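PDB 4Q3N: MGS-M5 from Unidentified, which probably catalyses the NAD-dependent interconversion of L-lactate and pyruvate, as a lactate dehydrogenase of the lactate/malate dehydrogenase family. Local coordinates for residues L238-A243 with R251-S256; G12-S17 with Y232-A237; H91-N96 with R306-D311. All blocks are in the same frame, centred on the assembly; numbering follows the deposited sequence.

Contact 1 of 3, residues L238-A243 with R251-S256; sequences LVRITA and RILPIS
Ile-241 and Leu-253 meet where a helix lies against the first strand of an antiparallel sheet in the alpha/beta C-terminal domain of the lactate/malate dehydrogenase family. A short connection joins helix 232-246 to strand 251-258, and the segment axes run at 144°, 9.9 Å apart at their closest. Apolar packing makes up one end of the interface. CD1 of Leu-253 reaches the helix backbone itself, 4.1 Å from CA of Ile-241 and equally near the carbonyl O of Arg-240. Two residues further along the strand, CD1 of Ile-241 touches CG2 of Ile-255 at 3.9 Å. The chi1 of 45° places CG1 of Ile-255 between its backbone N and carbonyl carbon, leaving the CG2 branch to face the helix. Leu-277 of the adjacent strand 270-278 packs on both Ile-241 and Leu-253, and Phe-54 of the third subunit packs on Leu-253 and Arg-240. Elsewhere on the helix, Thr-242 OG1 donates to Leu-238 O and is also hydrogen-bonded to Tyr-18 OH of helix 13-25.

Charged groups close the other end. Arg-240 makes a salt bridge to Glu-249, and Arg-251 makes one to Asp-164 of the second subunit; both probably offset the closeness of like charges, and the second links this corner across the subunit interface. The two arginine side chains cross at about a right angle, with their guanidinium planes 52° apart. This brings two donors, Arg-240 NH2 and Arg-251 NE, to 3.2 Å from each other, with no bond between them. NH2 of Arg-240 sits 3.1 Å above the guanidinium plane of Arg-251, over its centre.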
loop_
_atom_site.group_PDB
_atom_site.type_symbol
_atom_site.label_atom_id
_atom_site.label_comp_id
_atom_site.label_asym_id
_atom_site.label_seq_id
_atom_site.Cartn_x
_atom_site.Cartn_y
_atom_site.Cartn_z
ATOM N N LEU A 238 1.715 7.651 16.182
ATOM C CA LEU A 238 2.716 6.670 16.624
ATOM C C LEU A 238 3.155 5.740 15.458
ATOM O O LEU A 238 4.337 5.336 15.361
ATOM C CB LEU A 238 2.189 5.811 17.781
ATOM C CG LEU A 238 1.936 6.598 19.090
ATOM C CD1 LEU A 238 1.097 5.798 20.149
ATOM C CD2 LEU A 238 3.294 7.098 19.684
ATOM N N VAL A 239 2.201 5.372 14.612
ATOM C CA VAL A 239 2.565 4.586 13.422
ATOM C C VAL A 239 3.563 5.349 12.567
ATOM O O VAL A 239 4.588 4.799 12.092
ATOM C CB VAL A 239 1.327 4.225 12.585
ATOM C CG1 VAL A 239 1.813 3.575 11.226
ATOM C CG2 VAL A 239 0.474 3.266 13.405
ATOM N N ARG A 240 3.301 6.637 12.384
ATOM C CA ARG A 240 4.157 7.417 11.490
ATOM C C ARG A 240 5.548 7.538 12.040
ATOM O O ARG A 240 6.536 7.481 11.282
ATOM C CB ARG A 240 3.588 8.815 11.265
ATOM C CG ARG A 240 4.281 9.569 10.104
ATOM C CD ARG A 240 4.017 8.798 8.725
ATOM N NE ARG A 240 4.873 9.261 7.633
ATOM C CZ ARG A 240 6.157 8.943 7.459
ATOM N NH1 ARG A 240 6.813 8.208 8.356
ATOM N NH2 ARG A 240 6.806 9.407 6.391
ATOM N N ILE A 241 5.648 7.727 13.357
ATOM C CA ILE A 241 6.969 7.787 14.007
ATOM C C ILE A 241 7.680 6.449 13.830
ATOM O O ILE A 241 8.849 6.388 13.455
ATOM C CB ILE A 241 6.852 8.141 15.502
ATOM C CG1 ILE A 241 6.339 9.602 15.646
ATOM C CG2 ILE A 241 8.192 7.956 16.204
ATOM C CD1 ILE A 241 5.700 9.932 17.069
ATOM N N THR A 242 6.941 5.371 14.053
ATOM C CA THR A 242 7.491 4.019 13.905
ATOM C C THR A 242 8.013 3.783 12.472
ATOM O O THR A 242 9.078 3.180 12.254
ATOM C CB THR A 242 6.410 2.977 14.264
ATOM O OG1 THR A 242 5.973 3.233 15.630
ATOM C CG2 THR A 242 6.978 1.553 14.158
ATOM N N ALA A 243 7.236 4.218 11.499
ATOM C CA ALA A 243 7.593 3.977 10.079
ATOM C C ALA A 243 8.833 4.755 9.703
ATOM O O ALA A 243 9.702 4.255 8.989
ATOM C CB ALA A 243 6.410 4.367 9.161
ATOM N N ARG A 251 13.276 11.316 8.238
ATOM C CA ARG A 251 12.027 12.073 8.157
ATOM C C ARG A 251 12.010 13.134 9.258
ATOM O O ARG A 251 12.412 12.859 10.376
ATOM C CB ARG A 251 10.859 11.140 8.341
ATOM C CG ARG A 251 9.486 11.729 7.947
ATOM C CD ARG A 251 9.365 11.784 6.407
ATOM N NE ARG A 251 8.061 12.327 6.052
ATOM C CZ ARG A 251 7.450 12.146 4.885
ATOM N NH1 ARG A 251 8.028 11.420 3.943
ATOM N NH2 ARG A 251 6.237 12.675 4.676
ATOM N N ILE A 252 11.513 14.321 8.956
ATOM C CA ILE A 252 11.397 15.374 9.977
ATOM C C ILE A 252 9.993 15.332 10.553
ATOM O O ILE A 252 9.005 15.517 9.812
ATOM C CB ILE A 252 11.662 16.766 9.399
ATOM C CG1 ILE A 252 13.073 16.795 8.797
ATOM C CG2 ILE A 252 11.471 17.842 10.515
ATOM C CD1 ILE A 252 13.346 18.012 7.935
ATOM N N LEU A 253 9.922 15.039 11.845
ATOM C CA LEU A 253 8.656 15.038 12.613
ATOM C C LEU A 253 8.812 15.755 13.945
ATOM O O LEU A 253 9.842 15.647 14.591
ATOM C CB LEU A 253 8.182 13.606 12.932
ATOM C CG LEU A 253 7.854 12.752 11.690
ATOM C CD1 LEU A 253 7.723 11.317 12.099
ATOM C CD2 LEU A 253 6.545 13.224 10.954
ATOM N N PRO A 254 7.762 16.457 14.385
ATOM C CA PRO A 254 7.838 17.114 15.686
ATOM C C PRO A 254 7.541 16.063 16.731
ATOM O O PRO A 254 6.500 15.406 16.656
ATOM C CB PRO A 254 6.770 18.197 15.608
ATOM C CG PRO A 254 5.740 17.652 14.604
ATOM C CD PRO A 254 6.549 16.808 13.624
ATOM N N ILE A 255 8.493 15.848 17.640
ATOM C CA ILE A 255 8.366 14.832 18.691
ATOM C C ILE A 255 8.999 15.384 19.937
ATOM O O ILE A 255 9.677 16.414 19.868
ATOM C CB ILE A 255 9.075 13.514 18.305
ATOM C CG1 ILE A 255 10.463 13.809 17.716
ATOM C CG2 ILE A 255 8.306 12.812 17.202
ATOM C CD1 ILE A 255 11.388 12.596 17.715
ATOM N N SER A 256 8.770 14.718 21.075
ATOM C CA SER A 256 9.453 15.040 22.318
ATOM C C SER A 256 10.913 14.614 22.259
ATOM O O SER A 256 11.197 13.427 22.141
ATOM C CB SER A 256 8.788 14.361 23.528
ATOM O OG SER A 256 7.440 14.748 23.710
#

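Contact 2 of 3, residues G12-S17 with Y232-A237; sequences GFVGMS and YGIGMA
Val-14 and Ile-234 supply the apolar part of a close helix-helix crossing. Both methyls of Val-14 lie against a single branch of Ile-234, modelled in two conformers; in the one described here, CG2 of Ile-234 is 3.9 Å from CG1 of Val-14 and 4.0 Å from CG2 of Val-14. With chi1 of Ile-234 at -174°, its CG1 arm runs anti to the backbone N, leaving the CG2 methyl for Val-14. Leu-148 of helix 147-161 and Ser-144 also pack on this isoleucine, and a bound acetate, probably from the crystallisation liquor, lies about 4 Å from its side chain.

Backbone proximity is the second element. Gly-235 has no side chain to hold the helices apart. CA of Gly-235 lies 4.3 Å from C of Ser-17, and CA of Gly-235 is 5.1 Å from CA of Ser-17. The segment axes approach to 8.2 Å at a crossing angle of -48°.

Here the first helix of the Rossmann-fold domain, 13-25, meets helix 232-246 of the C-terminal domain. Gly-12 occupies the N-cap position of the former, and together with Gly-10 and Gly-15 it fits a GxGxxG pattern, consistent with the dinucleotide-binding turn of NAD-dependent dehydrogenases.

The polar part of the contact is Ser-17, whose hydroxyl is held by its own helix. Ser-17 OG donates to Phe-13 O at 2.8 Å, on the opposite face of that carbonyl plane from Ser-17 N, and the same OG lies obliquely beside the Tyr-232 ring, 3.9 Å from CD1 of Tyr-232. Further contacts come from the third subunit, where Asp-47 accepts hydrogen bonds from the backbone N atoms of Tyr-232 and Gly-233, and the Phe-13 rings of the two subunits meet with parallel planes.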
loop_
_atom_site.group_PDB
_atom_site.type_symbol
_atom_site.label_atom_id
_atom_site.label_comp_id
_atom_site.label_asym_id
_atom_site.label_seq_id
_atom_site.Cartn_x
_atom_site.Cartn_y
_atom_site.Cartn_z
ATOM N N GLY A 12 -4.284 -0.313 26.579
ATOM C CA GLY A 12 -5.514 0.477 26.641
ATOM C C GLY A 12 -5.796 0.968 25.198
ATOM O O GLY A 12 -5.143 0.511 24.269
ATOM N N PHE A 13 -6.727 1.913 25.008
ATOM C CA PHE A 13 -7.072 2.257 23.642
ATOM C C PHE A 13 -5.945 2.965 22.901
ATOM O O PHE A 13 -5.875 2.853 21.697
ATOM C CB PHE A 13 -8.350 3.096 23.600
ATOM C CG PHE A 13 -9.552 2.309 24.053
ATOM C CD1 PHE A 13 -10.090 1.333 23.232
ATOM C CD2 PHE A 13 -10.072 2.467 25.313
ATOM C CE1 PHE A 13 -11.181 0.567 23.646
ATOM C CE2 PHE A 13 -11.161 1.704 25.737
ATOM C CZ PHE A 13 -11.693 0.737 24.894
ATOM N N VAL A 14 -5.057 3.674 23.586
ATOM C CA VAL A 14 -3.911 4.258 22.836
ATOM C C VAL A 14 -2.987 3.166 22.279
ATOM O O VAL A 14 -2.709 3.119 21.072
ATOM C CB VAL A 14 -3.108 5.250 23.729
ATOM C CG1 VAL A 14 -1.834 5.674 23.036
ATOM C CG2 VAL A 14 -3.971 6.503 24.076
ATOM N N GLY A 15 -2.566 2.241 23.128
ATOM C CA GLY A 15 -1.639 1.206 22.666
ATOM C C GLY A 15 -2.292 0.337 21.591
ATOM O O GLY A 15 -1.631 -0.076 20.612
ATOM N N MET A 16 -3.582 0.045 21.758
ATOM C CA MET A 16 -4.206 -0.911 20.847
ATOM C C MET A 16 -4.631 -0.224 19.515
ATOM O O MET A 16 -4.657 -0.873 18.496
ATOM C CB MET A 16 -5.409 -1.617 21.489
ATOM C CG MET A 16 -4.975 -2.618 22.604
ATOM S SD MET A 16 -3.774 -3.821 22.011
ATOM C CE MET A 16 -4.541 -4.505 20.491
ATOM N N SER A 17 -4.990 1.047 19.549
ATOM C CA SER A 17 -5.275 1.770 18.309
ATOM C C SER A 17 -3.982 1.846 17.490
ATOM O O SER A 17 -3.956 1.607 16.285
ATOM C CB SER A 17 -5.820 3.157 18.635
ATOM O OG SER A 17 -7.141 3.026 19.161
ATOM N N TYR A 232 -7.673 7.471 18.260
ATOM C CA TYR A 232 -7.374 7.167 16.851
ATOM C C TYR A 232 -6.272 8.084 16.305
ATOM O O TYR A 232 -5.327 7.656 15.593
ATOM C CB TYR A 232 -8.659 7.268 16.006
ATOM C CG TYR A 232 -9.667 6.166 16.345
ATOM C CD1 TYR A 232 -9.251 4.847 16.460
ATOM C CD2 TYR A 232 -11.016 6.462 16.547
ATOM C CE1 TYR A 232 -10.154 3.834 16.770
ATOM C CE2 TYR A 232 -11.929 5.466 16.854
ATOM C CZ TYR A 232 -11.484 4.156 16.974
ATOM O OH TYR A 232 -12.373 3.164 17.325
ATOM N N GLY A 233 -6.353 9.357 16.646
ATOM C CA GLY A 233 -5.322 10.303 16.213
ATOM C C GLY A 233 -3.919 9.922 16.666
ATOM O O GLY A 233 -3.010 9.772 15.837
ATOM N N ILE A 234 -3.709 9.719 17.963
ATOM C CA ILE A 234 -2.359 9.391 18.448
ATOM C C ILE A 234 -1.914 8.041 17.861
ATOM O O ILE A 234 -0.737 7.834 17.561
ATOM C CB ILE A 234 -2.320 9.375 19.996
ATOM C CG1 ILE A 234 -0.886 9.177 20.512
ATOM C CG2 ILE A 234 -3.266 8.316 20.552
ATOM C CD1 ILE A 234 0.111 10.282 20.087
ATOM N N GLY A 235 -2.861 7.124 17.683
ATOM C CA GLY A 235 -2.484 5.839 17.110
ATOM C C GLY A 235 -1.775 6.000 15.762
ATOM O O GLY A 235 -0.748 5.360 15.496
ATOM N N MET A 236 -2.312 6.843 14.895
ATOM C CA MET A 236 -1.680 7.039 13.562
ATOM C C MET A 236 -0.393 7.878 13.633
ATOM O O MET A 236 0.530 7.690 12.824
ATOM C CB MET A 236 -2.698 7.686 12.618
ATOM C CG MET A 236 -3.808 6.647 12.234
ATOM S SD MET A 236 -4.991 7.250 11.036
ATOM C CE MET A 236 -3.939 7.213 9.522
ATOM N N ALA A 237 -0.312 8.802 14.606
ATOM C CA ALA A 237 0.923 9.554 14.830
ATOM C C ALA A 237 2.029 8.563 15.240
ATOM O O ALA A 237 3.155 8.645 14.740
ATOM C CB ALA A 237 0.722 10.635 15.973
#

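Contact 3 of 3, residues H91-N96 with R306-D311; sequences HLLKRN and RKNLDD
Leu-93 and Asn-308 form the apolar half of a slight contact between helices 89-109 and 292-311. The CD2 methyl of Leu-93 stands 4.3 Å from CB of Asn-308, so the leucine meets the aliphatic root of the asparagine. Asp-311, the third main contributor and the last residue of its helix, is approached through its backbone. The extended chain of Lys-94 (chi2 and chi3 near 164°) brings CE to 3.6 Å from the carbonyl O of Asp-311, and the bend at chi4 (-80°) leaves NZ at 4.1 Å from that O, too far for a hydrogen bond. The carboxylate of Asp-311 is engaged within its own helix, where OD2 of Asp-311 takes Lys-307 NZ on its syn lone pair, at 2.8 Å. Only 117 Å² is buried in all, at the surface of the subunit. Contact 3 bridges the NAD-binding and C-terminal domains: the loop residue Pro-122 packs on Leu-93, and Val-125 of helix 123-134 packs on both Asn-308 and Leu-309, so that this third helix and the loop before it lie beside the two that meet.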
loop_
_atom_site.group_PDB
_atom_site.type_symbol
_atom_site.label_atom_id
_atom_site.label_comp_id
_atom_site.label_asym_id
_atom_site.label_seq_id
_atom_site.Cartn_x
_atom_site.Cartn_y
_atom_site.Cartn_z
ATOM N N HIS A 91 0.989 14.889 42.916
ATOM C CA HIS A 91 0.917 13.514 43.380
ATOM C C HIS A 91 0.783 12.551 42.210
ATOM O O HIS A 91 1.536 11.586 42.093
ATOM C CB HIS A 91 -0.250 13.324 44.358
ATOM C CG HIS A 91 -0.224 12.003 45.051
ATOM N ND1 HIS A 91 -0.684 10.845 44.459
ATOM C CD2 HIS A 91 0.261 11.643 46.263
ATOM C CE1 HIS A 91 -0.506 9.833 45.285
ATOM N NE2 HIS A 91 0.059 10.290 46.389
ATOM N N LEU A 92 -0.167 12.826 41.325
ATOM C CA LEU A 92 -0.424 11.964 40.194
ATOM C C LEU A 92 0.747 11.915 39.225
ATOM O O LEU A 92 1.068 10.862 38.656
ATOM C CB LEU A 92 -1.666 12.424 39.441
ATOM C CG LEU A 92 -1.816 11.785 38.068
ATOM C CD1 LEU A 92 -2.177 10.293 38.158
ATOM C CD2 LEU A 92 -2.807 12.548 37.232
ATOM N N LEU A 93 1.344 13.075 39.016
ATOM C CA LEU A 93 2.541 13.209 38.201
ATOM C C LEU A 93 3.596 12.262 38.716
ATOM O O LEU A 93 4.211 11.531 37.957
ATOM C CB LEU A 93 3.064 14.629 38.264
ATOM C CG LEU A 93 3.835 15.206 37.103
ATOM C CD1 LEU A 93 3.012 15.050 35.879
ATOM C CD2 LEU A 93 4.078 16.689 37.406
ATOM N N LYS A 94 3.798 12.285 40.029
ATOM C CA LYS A 94 4.733 11.364 40.660
ATOM C C LYS A 94 4.331 9.891 40.563
ATOM O O LYS A 94 5.201 9.048 40.399
ATOM C CB LYS A 94 4.937 11.739 42.129
ATOM C CG LYS A 94 5.890 12.894 42.332
ATOM C CD LYS A 94 5.711 13.464 43.755
ATOM C CE LYS A 94 6.868 14.346 44.193
ATOM N NZ LYS A 94 8.040 13.553 44.668
ATOM N N ARG A 95 3.043 9.570 40.688
ATOM C CA ARG A 95 2.613 8.185 40.500
ATOM C C ARG A 95 2.914 7.730 39.058
ATOM O O ARG A 95 3.384 6.616 38.862
ATOM C CB ARG A 95 1.131 7.996 40.788
ATOM C CG ARG A 95 0.780 7.725 42.197
ATOM C CD ARG A 95 -0.718 7.886 42.369
ATOM N NE ARG A 95 -1.457 6.801 41.740
ATOM C CZ ARG A 95 -2.558 6.947 41.018
ATOM N NH1 ARG A 95 -3.067 8.146 40.797
ATOM N NH2 ARG A 95 -3.154 5.875 40.524
ATOM N N ASN A 96 2.642 8.569 38.061
ATOM C CA ASN A 96 3.000 8.200 36.677
ATOM C C ASN A 96 4.515 8.082 36.442
ATOM O O ASN A 96 4.981 7.177 35.749
ATOM C CB ASN A 96 2.390 9.188 35.667
ATOM C CG ASN A 96 0.907 8.923 35.429
ATOM O OD1 ASN A 96 0.527 7.877 34.895
ATOM N ND2 ASN A 96 0.063 9.858 35.843
ATOM N N ARG A 306 10.390 22.175 33.011
ATOM C CA ARG A 306 11.509 22.085 33.938
ATOM C C ARG A 306 10.997 22.197 35.397
ATOM O O ARG A 306 11.505 21.524 36.312
ATOM C CB ARG A 306 12.562 23.162 33.636
ATOM C CG ARG A 306 13.887 22.927 34.354
ATOM C CD ARG A 306 14.419 21.522 34.012
ATOM N NE ARG A 306 14.382 20.678 35.193
ATOM C CZ ARG A 306 15.034 19.529 35.344
ATOM N NH1 ARG A 306 15.788 19.036 34.356
ATOM N NH2 ARG A 306 14.951 18.883 36.510
ATOM N N LYS A 307 9.984 23.025 35.623
ATOM C CA LYS A 307 9.459 23.166 37.001
ATOM C C LYS A 307 8.772 21.857 37.444
ATOM O O LYS A 307 8.917 21.415 38.601
ATOM C CB LYS A 307 8.477 24.342 37.082
ATOM C CG LYS A 307 7.804 24.549 38.466
ATOM C CD LYS A 307 8.847 24.829 39.542
ATOM C CE LYS A 307 8.199 25.407 40.795
ATOM N NZ LYS A 307 7.037 24.568 41.237
ATOM N N ASN A 308 7.997 21.272 36.523
ATOM C CA ASN A 308 7.402 19.957 36.734
ATOM C C ASN A 308 8.480 18.943 37.132
ATOM O O ASN A 308 8.363 18.285 38.146
ATOM C CB ASN A 308 6.678 19.462 35.474
ATOM C CG ASN A 308 5.356 20.183 35.207
ATOM O OD1 ASN A 308 4.769 20.810 36.086
ATOM N ND2 ASN A 308 4.898 20.101 33.973
ATOM N N LEU A 309 9.550 18.844 36.344
ATOM C CA LEU A 309 10.640 17.901 36.623
ATOM C C LEU A 309 11.322 18.187 37.956
ATOM O O LEU A 309 11.610 17.257 38.697
ATOM C CB LEU A 309 11.690 17.896 35.472
ATOM C CG LEU A 309 11.249 17.280 34.140
ATOM C CD1 LEU A 309 12.253 17.553 32.969
ATOM C CD2 LEU A 309 10.949 15.770 34.241
ATOM N N ASP A 310 11.593 19.452 38.262
ATOM C CA ASP A 310 12.149 19.811 39.557
ATOM C C ASP A 310 11.263 19.305 40.708
ATOM O O ASP A 310 11.735 18.750 41.708
ATOM C CB ASP A 310 12.309 21.345 39.679
ATOM C CG ASP A 310 13.434 21.911 38.811
ATOM O OD1 ASP A 310 14.261 21.127 38.290
ATOM O OD2 ASP A 310 13.501 23.155 38.669
ATOM N N ASP A 311 9.972 19.543 40.553
ATOM C CA ASP A 311 9.003 19.179 41.554
ATOM C C ASP A 311 8.923 17.675 41.717
ATOM O O ASP A 311 8.481 17.204 42.751
ATOM C CB ASP A 311 7.630 19.745 41.195
ATOM C CG ASP A 311 7.546 21.238 41.434
ATOM O OD1 ASP A 311 8.432 21.795 42.134
ATOM O OD2 ASP A 311 6.580 21.853 40.936
#

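Contacts 1 and 2 share helix 232-246, which packs on helix 13-25 along one side and on strand 251-258 through Arg-240 and Ile-241. Their centres are 14 Å apart, and they touch directly where Leu-238 CD1 packs 4.1 Å from Val-14 CG1; both also reach the third subunit. Contact 3 stands apart at the surface, its centre about 25 Å from that of contact 1 and 24 Å from that of contact 2, with nearest atoms about 11 and 12 Å away. Contacts 2 and 3 each pair the NAD-binding domain with the C-terminal domain, one near the probable dinucleotide-binding turn, the other through the C-terminal helix. Contact 1 lies within the C-terminal domain.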